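Local coordinates for autophagy protein 5 (Saccharomyces cerevisiae, PDB 2DYO) that acts in autophagic vesicle formation and cytoplasm-to-vacuole transport, and is required for nucleophagy and mitophagy, at residues L168-F176 and D187-I195; Y88-C96 and S275-T283. All coordinates share one frame; numbering follows the deposited sequence.

Contact 1 (L168-F176 and D187-I195); sequences LSVNEARKF and DFIEISNKI
Phe-176 enters the helix 187-195 as a knob, its ring seated in a hole formed by Phe-188, Ile-191, Ser-192 and Ile-195. Its CG stands anti to the backbone N (chi1 -168°), which carries the ring across to the other helix. CB, CG and CD2 lie against CG2 of Ile-191; that methyl sits over one ring face in a CH-pi contact, 3.7 Å from the Phe-176 centroid. CD1 meets Ile-191 CB, while CE1 reaches the face of the Phe-188 ring, 3.7 Å from Phe-188 CD2, the two planes inclined at 41°. On the other flank CE2 meets Ile-195 CD1 at 3.5 Å, and CZ at the tip rests on Ser-192 CB. Serine suits this place, being small and spending its OG on Phe-188 O. Leu-168 CD1 extends the apolar patch onto Ile-191 CG2.

Toward solvent, charge takes over. Glu-172 lays CG on Ile-191 CD1 and receives Lys-194 NZ at OE1, 2.7 Å away and from above the carboxylate plane; its OE2 accepts from Ser-169 N while Ser-169 OG accepts from Glu-172 N, the two bonds of a capping box. With an alanine here, Lys-194 would probably lose its salt-bridge mate and Ser-169 N its capping acceptor. A water joins Lys-175 O to Asp-187 OD1.

The two helix segments cross at -125° with axes 9.7 Å apart, within the alpha-helical bundle region. Helix 142-159 packs beside them, bringing Trp-147 and Trp-151 to the Phe-176 ring, and Trp-12 of helix 4-12 meets Phe-188.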
loop_
_atom_site.group_PDB
_atom_site.type_symbol
_atom_site.label_atom_id
_atom_site.label_comp_id
_atom_site.label_asym_id
_atom_site.label_seq_id
_atom_site.Cartn_x
_atom_site.Cartn_y
_atom_site.Cartn_z
ATOM N N LEU A 168 -4.106 -2.477 24.078
ATOM C CA LEU A 168 -2.723 -2.885 23.863
ATOM C C LEU A 168 -1.848 -1.982 24.729
ATOM O O LEU A 168 -2.220 -0.843 24.998
ATOM C CB LEU A 168 -2.327 -2.696 22.397
ATOM C CG LEU A 168 -3.044 -3.508 21.317
ATOM C CD1 LEU A 168 -2.506 -3.094 19.942
ATOM C CD2 LEU A 168 -2.821 -4.987 21.547
ATOM N N SER A 169 -0.701 -2.480 25.177
ATOM C CA SER A 169 0.191 -1.645 25.973
ATOM C C SER A 169 0.815 -0.661 24.989
ATOM O O SER A 169 0.833 -0.915 23.781
ATOM C CB SER A 169 1.290 -2.478 26.635
ATOM O OG SER A 169 2.245 -2.940 25.696
ATOM N N VAL A 170 1.301 0.464 25.496
ATOM C CA VAL A 170 1.925 1.453 24.634
ATOM C C VAL A 170 3.021 0.792 23.805
ATOM O O VAL A 170 3.059 0.953 22.587
ATOM C CB VAL A 170 2.515 2.612 25.459
ATOM C CG1 VAL A 170 3.343 3.528 24.565
ATOM C CG2 VAL A 170 1.385 3.396 26.120
ATOM N N ASN A 171 3.893 0.026 24.457
ATOM C CA ASN A 171 4.978 -0.651 23.748
ATOM C C ASN A 171 4.493 -1.713 22.762
ATOM O O ASN A 171 5.177 -2.027 21.786
ATOM C CB ASN A 171 5.955 -1.291 24.739
ATOM C CG ASN A 171 6.699 -0.262 25.569
ATOM O OD1 ASN A 171 6.729 0.919 25.227
ATOM N ND2 ASN A 171 7.313 -0.710 26.661
ATOM N N GLU A 172 3.319 -2.276 23.017
ATOM C CA GLU A 172 2.787 -3.291 22.120
ATOM C C GLU A 172 2.439 -2.611 20.793
ATOM O O GLU A 172 2.714 -3.142 19.713
ATOM C CB GLU A 172 1.545 -3.936 22.745
ATOM C CG GLU A 172 1.398 -5.411 22.420
ATOM C CD GLU A 172 0.496 -6.143 23.403
ATOM O OE1 GLU A 172 0.398 -7.385 23.299
ATOM O OE2 GLU A 172 -0.110 -5.480 24.276
ATOM N N ALA A 173 1.849 -1.423 20.893
ATOM C CA ALA A 173 1.465 -0.640 19.724
ATOM C C ALA A 173 2.698 -0.189 18.946
ATOM O O ALA A 173 2.693 -0.172 17.718
ATOM C CB ALA A 173 0.651 0.568 20.155
ATOM N N ARG A 174 3.752 0.182 19.666
ATOM C CA ARG A 174 4.983 0.627 19.027
ATOM C C ARG A 174 5.615 -0.544 18.309
ATOM O O ARG A 174 6.163 -0.399 17.218
ATOM C CB ARG A 174 5.952 1.167 20.078
ATOM C CG ARG A 174 5.269 2.015 21.105
ATOM C CD ARG A 174 5.616 3.469 20.969
ATOM N NE ARG A 174 6.825 3.795 21.714
ATOM C CZ ARG A 174 7.034 4.970 22.296
ATOM N NH1 ARG A 174 6.112 5.919 22.211
ATOM N NH2 ARG A 174 8.150 5.193 22.975
ATOM N N LYS A 175 5.535 -1.710 18.941
ATOM C CA LYS A 175 6.091 -2.943 18.395
ATOM C C LYS A 175 5.338 -3.319 17.114
ATOM O O LYS A 175 5.914 -3.868 16.175
ATOM C CB LYS A 175 5.951 -4.061 19.436
ATOM C CG LYS A 175 6.569 -5.401 19.066
ATOM C CD LYS A 175 6.228 -6.433 20.141
ATOM C CE LYS A 175 6.882 -7.776 19.884
ATOM N NZ LYS A 175 6.510 -8.772 20.932
ATOM N N PHE A 176 4.044 -3.022 17.097
ATOM C CA PHE A 176 3.199 -3.312 15.944
ATOM C C PHE A 176 3.734 -2.506 14.752
ATOM O O PHE A 176 4.062 -3.074 13.711
ATOM C CB PHE A 176 1.747 -2.936 16.274
ATOM C CG PHE A 176 0.731 -3.437 15.274
ATOM C CD1 PHE A 176 0.998 -4.541 14.467
ATOM C CD2 PHE A 176 -0.504 -2.806 15.152
ATOM C CE1 PHE A 176 0.048 -5.005 13.551
ATOM C CE2 PHE A 176 -1.461 -3.260 14.241
ATOM C CZ PHE A 176 -1.184 -4.361 13.440
ATOM N N ASP A 187 5.790 -10.633 14.607
ATOM C CA ASP A 187 5.231 -9.588 15.449
ATOM C C ASP A 187 3.976 -8.993 14.813
ATOM O O ASP A 187 2.979 -8.767 15.493
ATOM C CB ASP A 187 6.253 -8.479 15.689
ATOM C CG ASP A 187 7.384 -8.909 16.610
ATOM O OD1 ASP A 187 8.273 -8.076 16.869
ATOM O OD2 ASP A 187 7.383 -10.072 17.071
ATOM N N PHE A 188 4.023 -8.747 13.508
ATOM C CA PHE A 188 2.867 -8.168 12.830
ATOM C C PHE A 188 1.639 -9.061 12.963
ATOM O O PHE A 188 0.559 -8.596 13.327
ATOM C CB PHE A 188 3.170 -7.915 11.350
ATOM C CG PHE A 188 2.046 -7.233 10.624
ATOM C CD1 PHE A 188 0.975 -7.968 10.127
ATOM C CD2 PHE A 188 2.020 -5.847 10.512
ATOM C CE1 PHE A 188 -0.111 -7.333 9.535
ATOM C CE2 PHE A 188 0.934 -5.201 9.920
ATOM C CZ PHE A 188 -0.131 -5.945 9.432
ATOM N N ILE A 189 1.805 -10.344 12.665
ATOM C CA ILE A 189 0.703 -11.297 12.766
ATOM C C ILE A 189 0.179 -11.368 14.199
ATOM O O ILE A 189 -1.029 -11.432 14.433
ATOM C CB ILE A 189 1.156 -12.708 12.337
ATOM C CG1 ILE A 189 1.356 -12.753 10.818
ATOM C CG2 ILE A 189 0.146 -13.748 12.806
ATOM C CD1 ILE A 189 0.084 -12.509 10.018
ATOM N N GLU A 190 1.097 -11.351 15.156
ATOM C CA GLU A 190 0.735 -11.426 16.561
ATOM C C GLU A 190 -0.188 -10.300 16.990
ATOM O O GLU A 190 -1.259 -10.543 17.549
ATOM C CB GLU A 190 1.996 -11.403 17.430
ATOM C CG GLU A 190 1.724 -11.649 18.904
ATOM C CD GLU A 190 2.989 -11.620 19.741
ATOM O OE1 GLU A 190 3.409 -10.519 20.161
ATOM O OE2 GLU A 190 3.570 -12.703 19.965
ATOM N N ILE A 191 0.218 -9.063 16.728
ATOM C CA ILE A 191 -0.595 -7.926 17.135
ATOM C C ILE A 191 -1.863 -7.726 16.305
ATOM O O ILE A 191 -2.931 -7.458 16.862
ATOM C CB ILE A 191 0.230 -6.620 17.128
ATOM C CG1 ILE A 191 1.479 -6.794 17.992
ATOM C CG2 ILE A 191 -0.598 -5.472 17.680
ATOM C CD1 ILE A 191 1.180 -7.161 19.429
ATOM N N SER A 192 -1.762 -7.856 14.983
ATOM C CA SER A 192 -2.943 -7.663 14.140
ATOM C C SER A 192 -4.051 -8.639 14.525
ATOM O O SER A 192 -5.229 -8.273 14.570
ATOM C CB SER A 192 -2.585 -7.803 12.649
ATOM O OG SER A 192 -1.980 -9.050 12.344
ATOM N N ASN A 193 -3.678 -9.877 14.826
ATOM C CA ASN A 193 -4.664 -10.873 15.225
ATOM C C ASN A 193 -5.305 -10.518 16.568
ATOM O O ASN A 193 -6.497 -10.738 16.769
ATOM C CB ASN A 193 -4.017 -12.257 15.289
ATOM C CG ASN A 193 -3.897 -12.904 13.919
ATOM O OD1 ASN A 193 -3.195 -13.899 13.747
ATOM N ND2 ASN A 193 -4.597 -12.341 12.938
ATOM N N LYS A 194 -4.513 -9.956 17.476
ATOM C CA LYS A 194 -5.008 -9.558 18.791
ATOM C C LYS A 194 -6.081 -8.486 18.701
ATOM O O LYS A 194 -7.005 -8.460 19.512
ATOM C CB LYS A 194 -3.876 -9.007 19.664
ATOM C CG LYS A 194 -2.903 -10.028 20.196
ATOM C CD LYS A 194 -2.056 -9.416 21.309
ATOM C CE LYS A 194 -2.939 -8.853 22.422
ATOM N NZ LYS A 194 -2.146 -8.354 23.583
ATOM N N ILE A 195 -5.939 -7.589 17.730
ATOM C CA ILE A 195 -6.894 -6.503 17.546
ATOM C C ILE A 195 -8.253 -7.061 17.168
ATOM O O ILE A 195 -9.285 -6.510 17.549
ATOM C CB ILE A 195 -6.429 -5.525 16.447
ATOM C CG1 ILE A 195 -5.122 -4.855 16.868
ATOM C CG2 ILE A 195 -7.510 -4.475 16.193
ATOM C CD1 ILE A 195 -4.553 -3.908 15.838
HETATM O O HOH W 1 8.211 -5.611 15.887
#

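Contact 2 (Y88-C96 and S275-T283); sequences YPVGVLFDC and SFDGFLYIT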
loop_
_atom_site.group_PDB
_atom_site.type_symbol
_atom_site.label_atom_id
_atom_site.label_comp_id
_atom_site.label_asym_id
_atom_site.label_seq_id
_atom_site.Cartn_x
_atom_site.Cartn_y
_atom_site.Cartn_z
ATOM N N TYR A 88 -1.249 5.495 1.321
ATOM C CA TYR A 88 -1.896 4.261 0.878
ATOM C C TYR A 88 -0.763 3.267 0.753
ATOM O O TYR A 88 0.353 3.655 0.422
ATOM C CB TYR A 88 -2.567 4.423 -0.491
ATOM C CG TYR A 88 -3.822 5.249 -0.440
ATOM C CD1 TYR A 88 -3.769 6.635 -0.550
ATOM C CD2 TYR A 88 -5.062 4.648 -0.230
ATOM C CE1 TYR A 88 -4.926 7.409 -0.451
ATOM C CE2 TYR A 88 -6.223 5.409 -0.126
ATOM C CZ TYR A 88 -6.145 6.791 -0.239
ATOM O OH TYR A 88 -7.287 7.545 -0.134
ATOM N N PRO A 89 -1.022 1.977 1.018
ATOM C CA PRO A 89 0.078 1.017 0.887
ATOM C C PRO A 89 0.662 1.114 -0.516
ATOM O O PRO A 89 -0.063 1.354 -1.477
ATOM C CB PRO A 89 -0.601 -0.332 1.125
ATOM C CG PRO A 89 -1.732 0.014 2.059
ATOM C CD PRO A 89 -2.259 1.314 1.471
ATOM N N VAL A 90 1.969 0.912 -0.627
ATOM C CA VAL A 90 2.654 0.961 -1.915
ATOM C C VAL A 90 2.011 0.020 -2.937
ATOM O O VAL A 90 1.872 0.373 -4.110
ATOM C CB VAL A 90 4.154 0.587 -1.737
ATOM C CG1 VAL A 90 4.853 0.482 -3.095
ATOM C CG2 VAL A 90 4.836 1.645 -0.879
ATOM N N GLY A 91 1.622 -1.172 -2.495
ATOM C CA GLY A 91 1.009 -2.126 -3.406
ATOM C C GLY A 91 -0.323 -1.641 -3.949
ATOM O O GLY A 91 -0.687 -1.937 -5.090
ATOM N N VAL A 92 -1.066 -0.916 -3.119
ATOM C CA VAL A 92 -2.360 -0.364 -3.511
ATOM C C VAL A 92 -2.148 0.760 -4.527
ATOM O O VAL A 92 -2.919 0.911 -5.482
ATOM C CB VAL A 92 -3.130 0.165 -2.271
ATOM C CG1 VAL A 92 -4.401 0.905 -2.704
ATOM C CG2 VAL A 92 -3.518 -1.019 -1.367
ATOM N N LEU A 93 -1.105 1.555 -4.318
ATOM C CA LEU A 93 -0.795 2.631 -5.256
ATOM C C LEU A 93 -0.408 1.980 -6.581
ATOM O O LEU A 93 -0.827 2.425 -7.657
ATOM C CB LEU A 93 0.372 3.479 -4.737
ATOM C CG LEU A 93 0.115 4.395 -3.532
ATOM C CD1 LEU A 93 1.421 5.054 -3.099
ATOM C CD2 LEU A 93 -0.910 5.455 -3.897
ATOM N N PHE A 94 0.380 0.910 -6.493
ATOM C CA PHE A 94 0.835 0.198 -7.684
ATOM C C PHE A 94 -0.339 -0.365 -8.480
ATOM O O PHE A 94 -0.405 -0.199 -9.699
ATOM C CB PHE A 94 1.771 -0.953 -7.299
ATOM C CG PHE A 94 2.337 -1.693 -8.483
ATOM C CD1 PHE A 94 3.406 -1.171 -9.200
ATOM C CD2 PHE A 94 1.788 -2.904 -8.887
ATOM C CE1 PHE A 94 3.926 -1.850 -10.309
ATOM C CE2 PHE A 94 2.296 -3.590 -9.993
ATOM C CZ PHE A 94 3.369 -3.062 -10.702
ATOM N N ASP A 95 -1.254 -1.046 -7.793
ATOM C CA ASP A 95 -2.415 -1.636 -8.452
ATOM C C ASP A 95 -3.227 -0.571 -9.167
ATOM O O ASP A 95 -3.732 -0.793 -10.266
ATOM C CB ASP A 95 -3.311 -2.355 -7.437
ATOM C CG ASP A 95 -2.680 -3.615 -6.888
ATOM O OD1 ASP A 95 -1.570 -3.966 -7.330
ATOM O OD2 ASP A 95 -3.298 -4.263 -6.016
ATOM N N CYS A 96 -3.349 0.590 -8.538
ATOM C CA CYS A 96 -4.101 1.684 -9.118
ATOM C C CYS A 96 -3.434 2.204 -10.389
ATOM O O CYS A 96 -4.112 2.618 -11.325
ATOM C CB CYS A 96 -4.241 2.818 -8.105
ATOM S SG CYS A 96 -4.955 4.299 -8.817
ATOM N N SER A 275 -4.786 -5.354 3.481
ATOM C CA SER A 275 -3.460 -4.753 3.492
ATOM C C SER A 275 -2.950 -4.538 4.921
ATOM O O SER A 275 -3.683 -4.764 5.889
ATOM C CB SER A 275 -3.486 -3.434 2.722
ATOM O OG SER A 275 -3.877 -3.655 1.371
ATOM N N PHE A 276 -1.703 -4.083 5.046
ATOM C CA PHE A 276 -1.073 -3.893 6.352
ATOM C C PHE A 276 -1.644 -2.780 7.234
ATOM O O PHE A 276 -1.237 -2.644 8.387
ATOM C CB PHE A 276 0.444 -3.698 6.178
ATOM C CG PHE A 276 0.851 -2.280 5.894
ATOM C CD1 PHE A 276 1.438 -1.498 6.889
ATOM C CD2 PHE A 276 0.652 -1.723 4.633
ATOM C CE1 PHE A 276 1.819 -0.174 6.633
ATOM C CE2 PHE A 276 1.029 -0.400 4.362
ATOM C CZ PHE A 276 1.615 0.377 5.366
ATOM N N ASP A 277 -2.573 -1.988 6.704
ATOM C CA ASP A 277 -3.189 -0.932 7.504
ATOM C C ASP A 277 -4.555 -1.399 8.003
ATOM O O ASP A 277 -5.310 -0.624 8.586
ATOM C CB ASP A 277 -3.340 0.364 6.701
ATOM C CG ASP A 277 -4.267 0.219 5.509
ATOM O OD1 ASP A 277 -4.563 1.259 4.885
ATOM O OD2 ASP A 277 -4.692 -0.915 5.187
ATOM N N GLY A 278 -4.861 -2.676 7.769
ATOM C CA GLY A 278 -6.125 -3.235 8.223
ATOM C C GLY A 278 -7.286 -3.166 7.247
ATOM O O GLY A 278 -8.307 -3.829 7.446
ATOM N N PHE A 279 -7.143 -2.370 6.195
ATOM C CA PHE A 279 -8.201 -2.242 5.199
ATOM C C PHE A 279 -7.988 -3.156 4.000
ATOM O O PHE A 279 -6.850 -3.397 3.579
ATOM C CB PHE A 279 -8.301 -0.800 4.677
ATOM C CG PHE A 279 -9.107 0.116 5.553
ATOM C CD1 PHE A 279 -8.505 0.835 6.578
ATOM C CD2 PHE A 279 -10.475 0.261 5.348
ATOM C CE1 PHE A 279 -9.258 1.692 7.388
ATOM C CE2 PHE A 279 -11.234 1.114 6.151
ATOM C CZ PHE A 279 -10.622 1.828 7.173
ATOM N N LEU A 280 -9.090 -3.674 3.468
ATOM C CA LEU A 280 -9.043 -4.495 2.262
ATOM C C LEU A 280 -9.246 -3.495 1.134
ATOM O O LEU A 280 -10.198 -2.715 1.163
ATOM C CB LEU A 280 -10.185 -5.512 2.226
ATOM C CG LEU A 280 -10.350 -6.188 0.856
ATOM C CD1 LEU A 280 -9.124 -7.059 0.548
ATOM C CD2 LEU A 280 -11.611 -7.028 0.852
ATOM N N TYR A 281 -8.351 -3.499 0.150
ATOM C CA TYR A 281 -8.477 -2.581 -0.971
ATOM C C TYR A 281 -8.737 -3.324 -2.269
ATOM O O TYR A 281 -8.059 -4.305 -2.577
ATOM C CB TYR A 281 -7.196 -1.760 -1.181
ATOM C CG TYR A 281 -6.868 -0.754 -0.107
ATOM C CD1 TYR A 281 -6.200 -1.133 1.048
ATOM C CD2 TYR A 281 -7.189 0.594 -0.275
ATOM C CE1 TYR A 281 -5.846 -0.191 2.018
ATOM C CE2 TYR A 281 -6.847 1.539 0.683
ATOM C CZ TYR A 281 -6.172 1.140 1.824
ATOM O OH TYR A 281 -5.796 2.070 2.754
ATOM N N ILE A 282 -9.731 -2.881 -3.027
ATOM C CA ILE A 282 -9.941 -3.499 -4.321
ATOM C C ILE A 282 -9.827 -2.397 -5.353
ATOM O O ILE A 282 -10.210 -1.242 -5.109
ATOM C CB ILE A 282 -11.294 -4.248 -4.444
ATOM C CG1 ILE A 282 -12.466 -3.315 -4.183
ATOM C CG2 ILE A 282 -11.322 -5.431 -3.470
ATOM C CD1 ILE A 282 -13.796 -4.051 -4.191
ATOM N N THR A 283 -9.248 -2.747 -6.492
ATOM C CA THR A 283 -9.063 -1.799 -7.576
ATOM C C THR A 283 -9.878 -2.283 -8.767
ATOM O O THR A 283 -9.726 -3.417 -9.213
ATOM C CB THR A 283 -7.574 -1.708 -7.959
ATOM O OG1 THR A 283 -6.829 -1.248 -6.822
ATOM C CG2 THR A 283 -7.369 -0.750 -9.125
HETATM O O HOH W 2 -6.047 -3.565 -5.467
#
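Tyr-281 and Val-92 form the middle of the apolar contact: Val-92 CG2 lies over one face of the Tyr-281 ring in a CH-pi contact, 3.9 Å from its centroid and 28° off the normal, while Val-92 CG1 touches Tyr-281 CD2. A branched valine thus spreads two methyls on one ring. At the edge of the Tyr-88 ring, Tyr-281 CE2 lies 3.7 Å from Tyr-88 CD2. Pro-89, the N-cap residue of helix 90-96, turns CG to Phe-276 CE2 at 3.6 Å and CD to the hydroxyl end of Tyr-281; its compact ring fits between the two aromatics.

Among the polar groups, no direct hydrogen bond crosses. Tyr-281 OH donates to the syn lone pair of Asp-277 OD1 over 2.6 Å, fixing the ring's outer end. OD2 accepts from Phe-279 N in an Asx turn that overlaps the end of the type I turn Ser-275 to Gly-278; glycine suits the positive phi there. A water links Asp-95 OD2, 2.9 Å away, to Thr-283 OG1. Asp-95 also binds Gly-257 N and forms a salt bridge with Arg-44; Thr-283 OG1 pairs with Gln-208.

Helix 90-96 runs nearly along strand 280-283, at 13°, with axes 8.8 Å apart. The helix belongs to the UblA domain and the strand is central in the UblB sheet, making this a buried interface between two ubiquitin-like beta-grasp domains, whose sheets share the strand order 2-1-5-3-4.

In the fold
The two contacts have centres about 20 Å apart and meet at one point: Phe-188 CZ of contact 1 packs 3.6 Å from Phe-276 O of contact 2. The same carbonyl accepts from the indole nitrogens of Trp-147 and Trp-151, whose rings also meet Phe-176, so helix 142-159 connects both. In sequence, contact 1 falls within the long excursion between the halves of contact 2. The centre of contact 2, which joins UblA to UblB, is about 4 Å from the centre of the chain; that of contact 1, which lies in the alpha-helical bundle region, is about 19 Å from it. Lys-152, the Atg12 attachment site on helix 142-159, carries no Atg12 here.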